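PDB 3IUP: putative NADPH:quinone oxidoreductase from Ralstonia eutropha, which probably reduces quinones with NADPH as hydride donor, as a member of the medium-chain dehydrogenase/reductase superfamily. Local coordinates for residues V176-A181 / A244-G249; D231-L236 / M261-N266; G255-C260 / K281-Y286. One frame throughout, in Å; residues are numbered along the deposited sequence.

Interaction 1: V176-A181 / A244-G249; sequences VHTAAA and AFDATG. With NDP (NADPH dihydro-nicotinamide-adenine-dinucleotide phosphate), chain C.
The imidazole of His177 approaches Phe245 by its CD2, 3.4 Å from Phe245 O, which lies oblique to the ring. The phenyl ring of Phe245 has Val176 O at its edge, near the ring plane, and its tip leads away from the 176-181 segment. Trp309 packs edge-to-face with it. His177 NE2 is hydrogen-bonded to Tyr286 OH, which helps fix the turn of the imidazole. Two parallel-strand bonds join the backbones: Phe245 N to Val176 O, 2.8 Å, and Thr178 N to Phe245 O, 3.0 Å. On the other face of the sheet, Val176 CB rests against Ala244 CB.

Next along the chain, Thr178 OG1 sits between its backbone N and carbonyl carbon (chi1 75°). It donates to Asp246 OD1 at 2.7 Å and accepts from Ala247 N at 2.9 Å. Asp246 OD1 takes three bonds. It offers its anti lone pair to Thr178 OG1 and its syn lone pair to Thr248 OG1, at 2.6 Å. Thr248 N comes from above the carboxylate plane and makes an Asx turn. Gly249 N reaches OD2, also from outside the plane, which fixes the carboxylate's rotation further. Thr248 CG2 lies 3.5 Å from adenine C2A of NADPH. Neighbouring parallel strands with a dinucleotide at their C-terminal ends are the mark of a Rossmann-type fold.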
loop_
_atom_site.group_PDB
_atom_site.type_symbol
_atom_site.label_atom_id
_atom_site.label_comp_id
_atom_site.label_asym_id
_atom_site.label_seq_id
_atom_site.Cartn_x
_atom_site.Cartn_y
_atom_site.Cartn_z
ATOM N N VAL A 176 -8.306 -1.881 -13.579
ATOM C CA VAL A 176 -7.341 -1.143 -14.360
ATOM C C VAL A 176 -6.060 -1.954 -14.519
ATOM O O VAL A 176 -5.567 -2.589 -13.545
ATOM C CB VAL A 176 -7.038 0.138 -13.668
ATOM C CG1 VAL A 176 -6.001 1.063 -14.510
ATOM C CG2 VAL A 176 -8.359 0.899 -13.322
ATOM N N HIS A 177 -5.442 -1.877 -15.704
ATOM C CA HIS A 177 -4.186 -2.564 -15.950
ATOM C C HIS A 177 -3.243 -1.652 -16.742
ATOM O O HIS A 177 -3.651 -1.082 -17.739
ATOM C CB HIS A 177 -4.425 -3.886 -16.671
ATOM C CG HIS A 177 -3.185 -4.685 -16.882
ATOM N ND1 HIS A 177 -2.802 -5.144 -18.118
ATOM C CD2 HIS A 177 -2.182 -5.011 -16.028
ATOM C CE1 HIS A 177 -1.645 -5.775 -18.003
ATOM N NE2 HIS A 177 -1.230 -5.688 -16.756
ATOM N N THR A 178 -2.013 -1.519 -16.286
ATOM C CA THR A 178 -1.010 -0.677 -16.934
ATOM C C THR A 178 -0.038 -1.516 -17.790
ATOM O O THR A 178 -0.015 -2.743 -17.732
ATOM C CB THR A 178 -0.244 0.202 -15.974
ATOM O OG1 THR A 178 0.722 -0.586 -15.241
ATOM C CG2 THR A 178 -1.195 0.931 -14.983
ATOM N N ALA A 179 0.775 -0.808 -18.568
ATOM C CA ALA A 179 1.621 -1.409 -19.606
ATOM C C ALA A 179 0.786 -2.433 -20.389
ATOM O O ALA A 179 1.244 -3.524 -20.702
ATOM C CB ALA A 179 2.888 -2.020 -18.988
ATOM N N ALA A 180 -0.429 -2.016 -20.751
ATOM C CA ALA A 180 -1.505 -2.918 -21.173
ATOM C C ALA A 180 -1.254 -3.557 -22.559
ATOM O O ALA A 180 -1.894 -4.529 -22.909
ATOM C CB ALA A 180 -2.832 -2.248 -21.159
ATOM N N ALA A 181 -0.289 -3.022 -23.313
ATOM C CA ALA A 181 0.076 -3.622 -24.623
ATOM C C ALA A 181 1.110 -4.719 -24.466
ATOM O O ALA A 181 1.556 -5.320 -25.462
ATOM C CB ALA A 181 0.568 -2.534 -25.595
ATOM N N ALA A 244 -6.385 -1.736 -9.406
ATOM C CA ALA A 244 -5.465 -1.616 -10.515
ATOM C C ALA A 244 -4.317 -2.560 -10.320
ATOM O O ALA A 244 -3.804 -2.713 -9.181
ATOM C CB ALA A 244 -4.892 -0.139 -10.634
ATOM N N PHE A 245 -3.825 -3.076 -11.440
ATOM C CA PHE A 245 -2.559 -3.780 -11.481
ATOM C C PHE A 245 -1.579 -3.000 -12.316
ATOM O O PHE A 245 -1.814 -2.790 -13.529
ATOM C CB PHE A 245 -2.754 -5.171 -12.022
ATOM C CG PHE A 245 -3.524 -6.045 -11.096
ATOM C CD1 PHE A 245 -4.878 -6.008 -11.087
ATOM C CD2 PHE A 245 -2.840 -6.881 -10.200
ATOM C CE1 PHE A 245 -5.594 -6.813 -10.159
ATOM C CE2 PHE A 245 -3.514 -7.638 -9.313
ATOM C CZ PHE A 245 -4.868 -7.616 -9.287
ATOM N N ASP A 246 -0.531 -2.527 -11.656
ATOM C CA ASP A 246 0.479 -1.691 -12.267
ATOM C C ASP A 246 1.794 -2.455 -12.491
ATOM O O ASP A 246 2.446 -2.883 -11.545
ATOM C CB ASP A 246 0.712 -0.484 -11.428
ATOM C CG ASP A 246 1.851 0.388 -11.956
ATOM O OD1 ASP A 246 1.947 0.573 -13.194
ATOM O OD2 ASP A 246 2.609 0.888 -11.125
ATOM N N ALA A 247 2.198 -2.556 -13.749
ATOM C CA ALA A 247 3.421 -3.245 -14.116
ATOM C C ALA A 247 4.621 -2.339 -14.015
ATOM O O ALA A 247 5.765 -2.825 -14.040
ATOM C CB ALA A 247 3.312 -3.793 -15.566
ATOM N N THR A 248 4.382 -1.026 -13.903
ATOM C CA THR A 248 5.476 -0.070 -13.923
ATOM C C THR A 248 6.197 0.027 -12.590
ATOM O O THR A 248 7.432 -0.083 -12.520
ATOM C CB THR A 248 5.037 1.287 -14.466
ATOM O OG1 THR A 248 4.134 1.950 -13.576
ATOM C CG2 THR A 248 4.394 1.077 -15.869
ATOM N N GLY A 249 5.411 0.167 -11.529
ATOM C CA GLY A 249 5.931 0.153 -10.171
ATOM C C GLY A 249 6.507 1.479 -9.725
ATOM O O GLY A 249 5.982 2.192 -8.842
HETATM P PA NDP C . 6.023 -7.888 -22.436
HETATM O O1A NDP C . 5.178 -8.614 -23.362
HETATM O O2A NDP C . 7.492 -7.941 -22.604
HETATM O O5B NDP C . 5.515 -6.317 -22.561
HETATM C C5B NDP C . 6.126 -5.377 -21.671
HETATM C C4B NDP C . 5.403 -4.071 -21.792
HETATM O O4B NDP C . 6.021 -3.215 -20.875
HETATM C C3B NDP C . 5.513 -3.445 -23.192
HETATM O O3B NDP C . 4.292 -2.978 -23.726
HETATM C C2B NDP C . 6.432 -2.224 -22.963
HETATM O O2B NDP C . 6.113 -1.090 -23.769
HETATM C C1B NDP C . 6.161 -1.931 -21.494
HETATM N N9A NDP C . 7.270 -1.243 -20.821
HETATM C C8A NDP C . 8.587 -1.655 -20.838
HETATM N N7A NDP C . 9.305 -0.837 -20.049
HETATM C C5A NDP C . 8.456 0.106 -19.501
HETATM C C6A NDP C . 8.626 1.199 -18.628
HETATM N N6A NDP C . 9.824 1.606 -18.172
HETATM N N1A NDP C . 7.524 1.950 -18.271
HETATM C C2A NDP C . 6.287 1.680 -18.769
HETATM N N3A NDP C . 6.125 0.611 -19.619
HETATM C C4A NDP C . 7.180 -0.158 -19.981
HETATM O O3 NDP C . 5.795 -8.250 -20.877
HETATM P PN NDP C . 4.937 -9.424 -20.309
HETATM O O1N NDP C . 3.580 -9.452 -20.794
HETATM O O2N NDP C . 5.677 -10.731 -20.360
HETATM O O5D NDP C . 4.894 -8.983 -18.741
HETATM C C5D NDP C . 4.083 -7.863 -18.352
HETATM C C4D NDP C . 4.406 -7.473 -16.914
HETATM O O4D NDP C . 3.761 -8.447 -16.065
HETATM C C3D NDP C . 5.901 -7.438 -16.537
HETATM O O3D NDP C . 6.186 -6.369 -15.657
HETATM C C2D NDP C . 6.059 -8.753 -15.790
HETATM O O2D NDP C . 7.156 -8.822 -14.892
HETATM C C1D NDP C . 4.714 -8.784 -15.059
HETATM N N1N NDP C . 4.387 -10.105 -14.475
HETATM C C2N NDP C . 4.369 -10.171 -13.121
HETATM C C3N NDP C . 4.097 -11.345 -12.469
HETATM C C7N NDP C . 3.946 -11.369 -10.960
HETATM O O7N NDP C . 3.795 -12.624 -10.378
HETATM N N7N NDP C . 3.978 -10.283 -10.176
HETATM C C4N NDP C . 3.546 -12.489 -13.227
HETATM C C5N NDP C . 3.587 -12.310 -14.724
HETATM C C6N NDP C . 4.001 -11.111 -15.291
HETATM P P2B NDP C . 7.277 -0.286 -24.605
HETATM O O1X NDP C . 7.257 -0.848 -26.033
HETATM O O2X NDP C . 8.662 -0.438 -23.982
HETATM O O3X NDP C . 6.812 1.177 -24.554
#

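Interaction 2: D231-L236 / M261-N266; sequences DLTEAL and MEAALN
Leu236, held in its helix by a 2.8 Å bond from its N to Leu232 O, packs against Met261 and Ala264. No hydrogen bond joins the two segments, so the contact is apolar. Leu236 CG lies beside its own backbone N, anti to the carbonyl carbon (chi1 -65°), and from there CD1 reaches the opposite helix. CD1 comes within 3.5 Å of Met261 N and 3.8 Å of Met261 CG. Met261 is a selenomethionine. Its CB points away from helix 228-239, and the chain, extended beyond CG, reaches Val176 of the sheet. Leu236 CB meets Ala264 CB at 3.8 Å, and a small residue here is consistent with the close approach of the backbones.

One turn earlier, Thr233 turns its methyl to the partner. CG2 is anti to the backbone N and meets Ala263 CB at 3.8 Å. This leaves OG1 beside the backbone N, where it is hydrogen-bonded to Met229 O in its own helix.

The segment axes approach to 8.3 Å and cross at -51°. Both helices lie on one face of the parallel sheet, with Leu232 against Val200 and Ile202. Adjacent helices layered on a sheet in this way are characteristic of the three-layer alpha/beta/alpha sandwich of a Rossmann-type nucleotide-binding domain.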
loop_
_atom_site.group_PDB
_atom_site.type_symbol
_atom_site.label_atom_id
_atom_site.label_comp_id
_atom_site.label_asym_id
_atom_site.label_seq_id
_atom_site.Cartn_x
_atom_site.Cartn_y
_atom_site.Cartn_z
ATOM N N ASP A 231 -9.007 11.754 -19.268
ATOM C CA ASP A 231 -9.413 10.539 -19.990
ATOM C C ASP A 231 -9.574 9.371 -18.974
ATOM O O ASP A 231 -10.531 8.612 -19.021
ATOM C CB ASP A 231 -8.320 10.066 -20.976
ATOM C CG ASP A 231 -7.886 11.110 -22.015
ATOM O OD1 ASP A 231 -8.655 12.056 -22.316
ATOM O OD2 ASP A 231 -6.726 10.924 -22.551
ATOM N N LEU A 232 -8.610 9.264 -18.061
ATOM C CA LEU A 232 -8.587 8.178 -17.087
ATOM C C LEU A 232 -9.749 8.315 -16.136
ATOM O O LEU A 232 -10.511 7.350 -15.914
ATOM C CB LEU A 232 -7.225 8.128 -16.347
ATOM C CG LEU A 232 -7.104 7.087 -15.244
ATOM C CD1 LEU A 232 -7.558 5.697 -15.811
ATOM C CD2 LEU A 232 -5.705 7.072 -14.631
ATOM N N THR A 233 -9.991 9.535 -15.684
ATOM C CA THR A 233 -11.112 9.786 -14.784
ATOM C C THR A 233 -12.437 9.409 -15.469
ATOM O O THR A 233 -13.291 8.732 -14.889
ATOM C CB THR A 233 -11.128 11.227 -14.251
ATOM O OG1 THR A 233 -9.897 11.541 -13.592
ATOM C CG2 THR A 233 -12.321 11.444 -13.280
ATOM N N GLU A 234 -12.603 9.798 -16.737
ATOM C CA GLU A 234 -13.824 9.425 -17.467
ATOM C C GLU A 234 -13.962 7.916 -17.586
ATOM O O GLU A 234 -15.017 7.391 -17.415
ATOM C CB GLU A 234 -13.836 9.979 -18.899
ATOM C CG GLU A 234 -13.895 11.462 -19.025
ATOM C CD GLU A 234 -13.732 11.932 -20.511
ATOM O OE1 GLU A 234 -14.062 11.129 -21.418
ATOM O OE2 GLU A 234 -13.269 13.083 -20.756
ATOM N N ALA A 235 -12.878 7.243 -17.952
ATOM C CA ALA A 235 -12.865 5.774 -18.035
ATOM C C ALA A 235 -13.237 5.140 -16.687
ATOM O O ALA A 235 -13.931 4.123 -16.647
ATOM C CB ALA A 235 -11.483 5.273 -18.529
ATOM N N LEU A 236 -12.716 5.713 -15.602
ATOM C CA LEU A 236 -13.067 5.224 -14.252
ATOM C C LEU A 236 -14.532 5.476 -13.877
ATOM O O LEU A 236 -15.184 4.639 -13.279
ATOM C CB LEU A 236 -12.081 5.733 -13.215
ATOM C CG LEU A 236 -10.673 5.183 -13.424
ATOM C CD1 LEU A 236 -9.668 5.974 -12.598
ATOM C CD2 LEU A 236 -10.636 3.657 -13.094
HETATM N N MSE A 261 -9.320 7.558 -9.495
HETATM C CA MSE A 261 -10.372 6.713 -8.931
HETATM C C MSE A 261 -11.180 7.535 -7.894
HETATM O O MSE A 261 -12.407 7.439 -7.814
HETATM C CB MSE A 261 -9.778 5.492 -8.234
HETATM C CG MSE A 261 -9.392 4.417 -9.122
HETATM SE SE MSE A 261 -8.555 2.948 -8.132
HETATM C CE MSE A 261 -8.406 1.735 -9.624
ATOM N N GLU A 262 -10.495 8.303 -7.079
ATOM C CA GLU A 262 -11.186 9.065 -6.041
ATOM C C GLU A 262 -12.020 10.172 -6.735
ATOM O O GLU A 262 -13.141 10.438 -6.310
ATOM C CB GLU A 262 -10.199 9.638 -5.049
ATOM C CG GLU A 262 -10.807 10.422 -3.922
ATOM C CD GLU A 262 -11.626 9.612 -2.920
ATOM O OE1 GLU A 262 -11.890 8.390 -3.086
ATOM O OE2 GLU A 262 -12.054 10.259 -1.930
ATOM N N ALA A 263 -11.475 10.781 -7.800
ATOM C CA ALA A 263 -12.237 11.803 -8.564
ATOM C C ALA A 263 -13.513 11.195 -9.107
ATOM O O ALA A 263 -14.583 11.827 -9.053
ATOM C CB ALA A 263 -11.404 12.401 -9.711
ATOM N N ALA A 264 -13.411 9.983 -9.659
ATOM C CA ALA A 264 -14.561 9.268 -10.229
ATOM C C ALA A 264 -15.579 8.916 -9.137
ATOM O O ALA A 264 -16.789 9.100 -9.297
ATOM C CB ALA A 264 -14.109 7.998 -10.970
ATOM N N LEU A 265 -15.084 8.415 -8.003
ATOM C CA LEU A 265 -15.959 8.095 -6.860
ATOM C C LEU A 265 -16.684 9.331 -6.333
ATOM O O LEU A 265 -17.876 9.279 -5.991
ATOM C CB LEU A 265 -15.168 7.431 -5.712
ATOM C CG LEU A 265 -14.820 5.977 -6.000
ATOM C CD1 LEU A 265 -13.635 5.520 -5.074
ATOM C CD2 LEU A 265 -16.000 5.031 -5.882
ATOM N N ASN A 266 -16.003 10.448 -6.286
ATOM C CA ASN A 266 -16.588 11.619 -5.657
ATOM C C ASN A 266 -17.655 12.273 -6.538
ATOM O O ASN A 266 -18.390 13.132 -6.070
ATOM C CB ASN A 266 -15.510 12.605 -5.265
ATOM C CG ASN A 266 -14.734 12.135 -4.058
ATOM O OD1 ASN A 266 -15.239 11.341 -3.248
ATOM N ND2 ASN A 266 -13.507 12.598 -3.936
#

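Interaction 3: G255-C260 / K281-Y286; sequences GQILTC and KQVYLY. With NDP (NADPH dihydro-nicotinamide-adenine-dinucleotide phosphate), chain C.
Leu258 packs on Lys281 and Val283, joining the helix to the second strand of the beta-alpha-beta unit made by strand 243-249, helix 253-266 and strand 281-285. Its CD2 lies 3.5 Å from Lys281 CB, and its CG meets Val283 CG2 at 3.7 Å. Leu258 crosses both side chains at a slant. Ile257 adds a looser touch, CG2 to Val283 CG2 at 4.4 Å. The helix runs nearly antiparallel to the strand, at 165° and 8.9 Å between segment axes.

Outside this apolar layer, the Lys281 chain bends at its last two torsions. Its NZ is bonded to Thr279 O and forms a salt bridge with Glu262 OE1 of helix 253-266. Leu258 is also packed by Phe300, Trp304 and Met306. Leu285 touches Trp304 of the second subunit.

Past the strand end, Tyr286 belongs to the NADPH pocket. Its CG lies between the backbone N and the carbonyl carbon (chi1 83°), which brings CD2 and CE2 near the nicotinamide and its ribose. CD2 is 3.3 Å from C2N of the nicotinamide. The carboxamide N7N of NADPH donates to Tyr286 O at 2.8 Å, with an N-H...O angle of 165°.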
loop_
_atom_site.group_PDB
_atom_site.type_symbol
_atom_site.label_atom_id
_atom_site.label_comp_id
_atom_site.label_asym_id
_atom_site.label_seq_id
_atom_site.Cartn_x
_atom_site.Cartn_y
_atom_site.Cartn_z
ATOM N N GLY A 255 -0.126 6.414 -8.182
ATOM C CA GLY A 255 -0.815 7.496 -7.529
ATOM C C GLY A 255 -1.799 8.225 -8.429
ATOM O O GLY A 255 -2.886 8.642 -8.000
ATOM N N GLN A 256 -1.408 8.383 -9.699
ATOM C CA GLN A 256 -2.332 8.931 -10.675
ATOM C C GLN A 256 -3.633 8.149 -10.731
ATOM O O GLN A 256 -4.697 8.753 -10.753
ATOM C CB GLN A 256 -1.685 9.012 -12.021
ATOM C CG GLN A 256 -0.681 10.147 -12.062
ATOM C CD GLN A 256 0.175 10.132 -13.307
ATOM O OE1 GLN A 256 0.401 9.097 -13.905
ATOM N NE2 GLN A 256 0.740 11.284 -13.633
ATOM N N ILE A 257 -3.536 6.816 -10.783
ATOM C CA ILE A 257 -4.713 5.963 -10.818
ATOM C C ILE A 257 -5.578 6.176 -9.570
ATOM O O ILE A 257 -6.813 6.349 -9.653
ATOM C CB ILE A 257 -4.360 4.492 -10.954
ATOM C CG1 ILE A 257 -3.682 4.225 -12.297
ATOM C CG2 ILE A 257 -5.649 3.621 -10.773
ATOM C CD1 ILE A 257 -2.959 2.922 -12.411
ATOM N N LEU A 258 -4.942 6.162 -8.392
ATOM C CA LEU A 258 -5.687 6.398 -7.149
ATOM C C LEU A 258 -6.385 7.755 -7.193
ATOM O O LEU A 258 -7.557 7.885 -6.775
ATOM C CB LEU A 258 -4.772 6.279 -5.937
ATOM C CG LEU A 258 -4.302 4.855 -5.640
ATOM C CD1 LEU A 258 -3.155 4.856 -4.613
ATOM C CD2 LEU A 258 -5.534 3.994 -5.174
ATOM N N THR A 259 -5.671 8.778 -7.620
ATOM C CA THR A 259 -6.240 10.117 -7.685
ATOM C C THR A 259 -7.492 10.128 -8.583
ATOM O O THR A 259 -8.543 10.698 -8.223
ATOM C CB THR A 259 -5.150 11.138 -8.153
ATOM O OG1 THR A 259 -4.040 11.099 -7.250
ATOM C CG2 THR A 259 -5.680 12.573 -8.257
ATOM N N CYS A 260 -7.377 9.522 -9.761
ATOM C CA CYS A 260 -8.506 9.513 -10.704
ATOM C C CYS A 260 -9.641 8.650 -10.209
ATOM O O CYS A 260 -10.806 8.984 -10.400
ATOM C CB CYS A 260 -8.066 9.071 -12.094
ATOM S SG CYS A 260 -6.942 10.227 -12.857
ATOM N N LYS A 281 -9.873 1.728 -2.622
ATOM C CA LYS A 281 -9.169 1.723 -3.888
ATOM C C LYS A 281 -7.825 1.027 -3.684
ATOM O O LYS A 281 -7.106 1.354 -2.709
ATOM C CB LYS A 281 -8.866 3.151 -4.306
ATOM C CG LYS A 281 -10.095 3.980 -4.592
ATOM C CD LYS A 281 -9.864 5.511 -4.395
ATOM C CE LYS A 281 -9.603 5.925 -2.944
ATOM N NZ LYS A 281 -10.905 5.861 -2.209
ATOM N N GLN A 282 -7.508 0.081 -4.549
ATOM C CA GLN A 282 -6.320 -0.750 -4.373
ATOM C C GLN A 282 -5.438 -0.733 -5.640
ATOM O O GLN A 282 -5.953 -0.971 -6.723
ATOM C CB GLN A 282 -6.725 -2.184 -4.064
ATOM C CG GLN A 282 -5.567 -3.159 -3.806
ATOM C CD GLN A 282 -4.782 -2.854 -2.538
ATOM O OE1 GLN A 282 -5.310 -2.356 -1.553
ATOM N NE2 GLN A 282 -3.482 -3.148 -2.578
ATOM N N VAL A 283 -4.138 -0.515 -5.482
ATOM C CA VAL A 283 -3.174 -0.653 -6.602
ATOM C C VAL A 283 -2.163 -1.699 -6.235
ATOM O O VAL A 283 -1.492 -1.549 -5.203
ATOM C CB VAL A 283 -2.469 0.648 -6.942
ATOM C CG1 VAL A 283 -1.369 0.375 -8.059
ATOM C CG2 VAL A 283 -3.485 1.688 -7.430
ATOM N N TYR A 284 -2.059 -2.766 -7.016
ATOM C CA TYR A 284 -0.998 -3.753 -6.849
ATOM C C TYR A 284 0.132 -3.444 -7.827
ATOM O O TYR A 284 -0.100 -3.349 -9.037
ATOM C CB TYR A 284 -1.547 -5.125 -7.051
ATOM C CG TYR A 284 -2.343 -5.614 -5.873
ATOM C CD1 TYR A 284 -1.719 -5.859 -4.677
ATOM C CD2 TYR A 284 -3.736 -5.855 -5.970
ATOM C CE1 TYR A 284 -2.426 -6.337 -3.585
ATOM C CE2 TYR A 284 -4.453 -6.340 -4.881
ATOM C CZ TYR A 284 -3.787 -6.561 -3.694
ATOM O OH TYR A 284 -4.421 -7.027 -2.567
ATOM N N LEU A 285 1.349 -3.306 -7.301
ATOM C CA LEU A 285 2.522 -3.121 -8.140
ATOM C C LEU A 285 3.013 -4.551 -8.396
ATOM O O LEU A 285 3.678 -5.145 -7.549
ATOM C CB LEU A 285 3.558 -2.271 -7.459
ATOM C CG LEU A 285 3.130 -0.901 -6.962
ATOM C CD1 LEU A 285 4.337 -0.055 -6.453
ATOM C CD2 LEU A 285 2.299 -0.133 -7.975
ATOM N N TYR A 286 2.667 -5.131 -9.533
ATOM C CA TYR A 286 3.008 -6.524 -9.837
ATOM C C TYR A 286 4.223 -6.608 -10.773
ATOM O O TYR A 286 4.706 -7.686 -11.080
ATOM C CB TYR A 286 1.790 -7.300 -10.391
ATOM C CG TYR A 286 1.571 -7.100 -11.863
ATOM C CD1 TYR A 286 1.058 -5.912 -12.354
ATOM C CD2 TYR A 286 1.876 -8.096 -12.759
ATOM C CE1 TYR A 286 0.835 -5.735 -13.700
ATOM C CE2 TYR A 286 1.685 -7.930 -14.118
ATOM C CZ TYR A 286 1.198 -6.736 -14.587
ATOM O OH TYR A 286 1.022 -6.611 -15.944
HETATM P PA NDP C . 6.023 -7.888 -22.436
HETATM O O1A NDP C . 5.178 -8.614 -23.362
HETATM O O2A NDP C . 7.492 -7.941 -22.604
HETATM O O5B NDP C . 5.515 -6.317 -22.561
HETATM C C5B NDP C . 6.126 -5.377 -21.671
HETATM C C4B NDP C . 5.403 -4.071 -21.792
HETATM O O4B NDP C . 6.021 -3.215 -20.875
HETATM C C3B NDP C . 5.513 -3.445 -23.192
HETATM O O3B NDP C . 4.292 -2.978 -23.726
HETATM C C2B NDP C . 6.432 -2.224 -22.963
HETATM O O2B NDP C . 6.113 -1.090 -23.769
HETATM C C1B NDP C . 6.161 -1.931 -21.494
HETATM N N9A NDP C . 7.270 -1.243 -20.821
HETATM C C8A NDP C . 8.587 -1.655 -20.838
HETATM N N7A NDP C . 9.305 -0.837 -20.049
HETATM C C5A NDP C . 8.456 0.106 -19.501
HETATM C C6A NDP C . 8.626 1.199 -18.628
HETATM N N6A NDP C . 9.824 1.606 -18.172
HETATM N N1A NDP C . 7.524 1.950 -18.271
HETATM C C2A NDP C . 6.287 1.680 -18.769
HETATM N N3A NDP C . 6.125 0.611 -19.619
HETATM C C4A NDP C . 7.180 -0.158 -19.981
HETATM O O3 NDP C . 5.795 -8.250 -20.877
HETATM P PN NDP C . 4.937 -9.424 -20.309
HETATM O O1N NDP C . 3.580 -9.452 -20.794
HETATM O O2N NDP C . 5.677 -10.731 -20.360
HETATM O O5D NDP C . 4.894 -8.983 -18.741
HETATM C C5D NDP C . 4.083 -7.863 -18.352
HETATM C C4D NDP C . 4.406 -7.473 -16.914
HETATM O O4D NDP C . 3.761 -8.447 -16.065
HETATM C C3D NDP C . 5.901 -7.438 -16.537
HETATM O O3D NDP C . 6.186 -6.369 -15.657
HETATM C C2D NDP C . 6.059 -8.753 -15.790
HETATM O O2D NDP C . 7.156 -8.822 -14.892
HETATM C C1D NDP C . 4.714 -8.784 -15.059
HETATM N N1N NDP C . 4.387 -10.105 -14.475
HETATM C C2N NDP C . 4.369 -10.171 -13.121
HETATM C C3N NDP C . 4.097 -11.345 -12.469
HETATM C C7N NDP C . 3.946 -11.369 -10.960
HETATM O O7N NDP C . 3.795 -12.624 -10.378
HETATM N N7N NDP C . 3.978 -10.283 -10.176
HETATM C C4N NDP C . 3.546 -12.489 -13.227
HETATM C C5N NDP C . 3.587 -12.310 -14.724
HETATM C C6N NDP C . 4.001 -11.111 -15.291
HETATM P P2B NDP C . 7.277 -0.286 -24.605
HETATM O O1X NDP C . 7.257 -0.848 -26.033
HETATM O O2X NDP C . 8.662 -0.438 -23.982
HETATM O O3X NDP C . 6.812 1.177 -24.554
#

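Interaction 1 opens at 176-181 and closes at 244-249, bringing two neighbouring strands together across 62 residues. Interaction 2 opens inside that loop, at 231-236, and closes beyond it at 261-266, so the two cross. Interaction 3 runs from 255-260 to 281-286. It starts after interaction 1 has closed and follows it in series, but it crosses interaction 2, with which it shares helix 253-266. That helix therefore ties helix 228-239 to strand 281-285. Strands 243-249 and 281-285 are neighbours in the parallel sheet. Interactions 1 and 3 both reach NADPH, while interaction 2 joins helices on one face of the sheet.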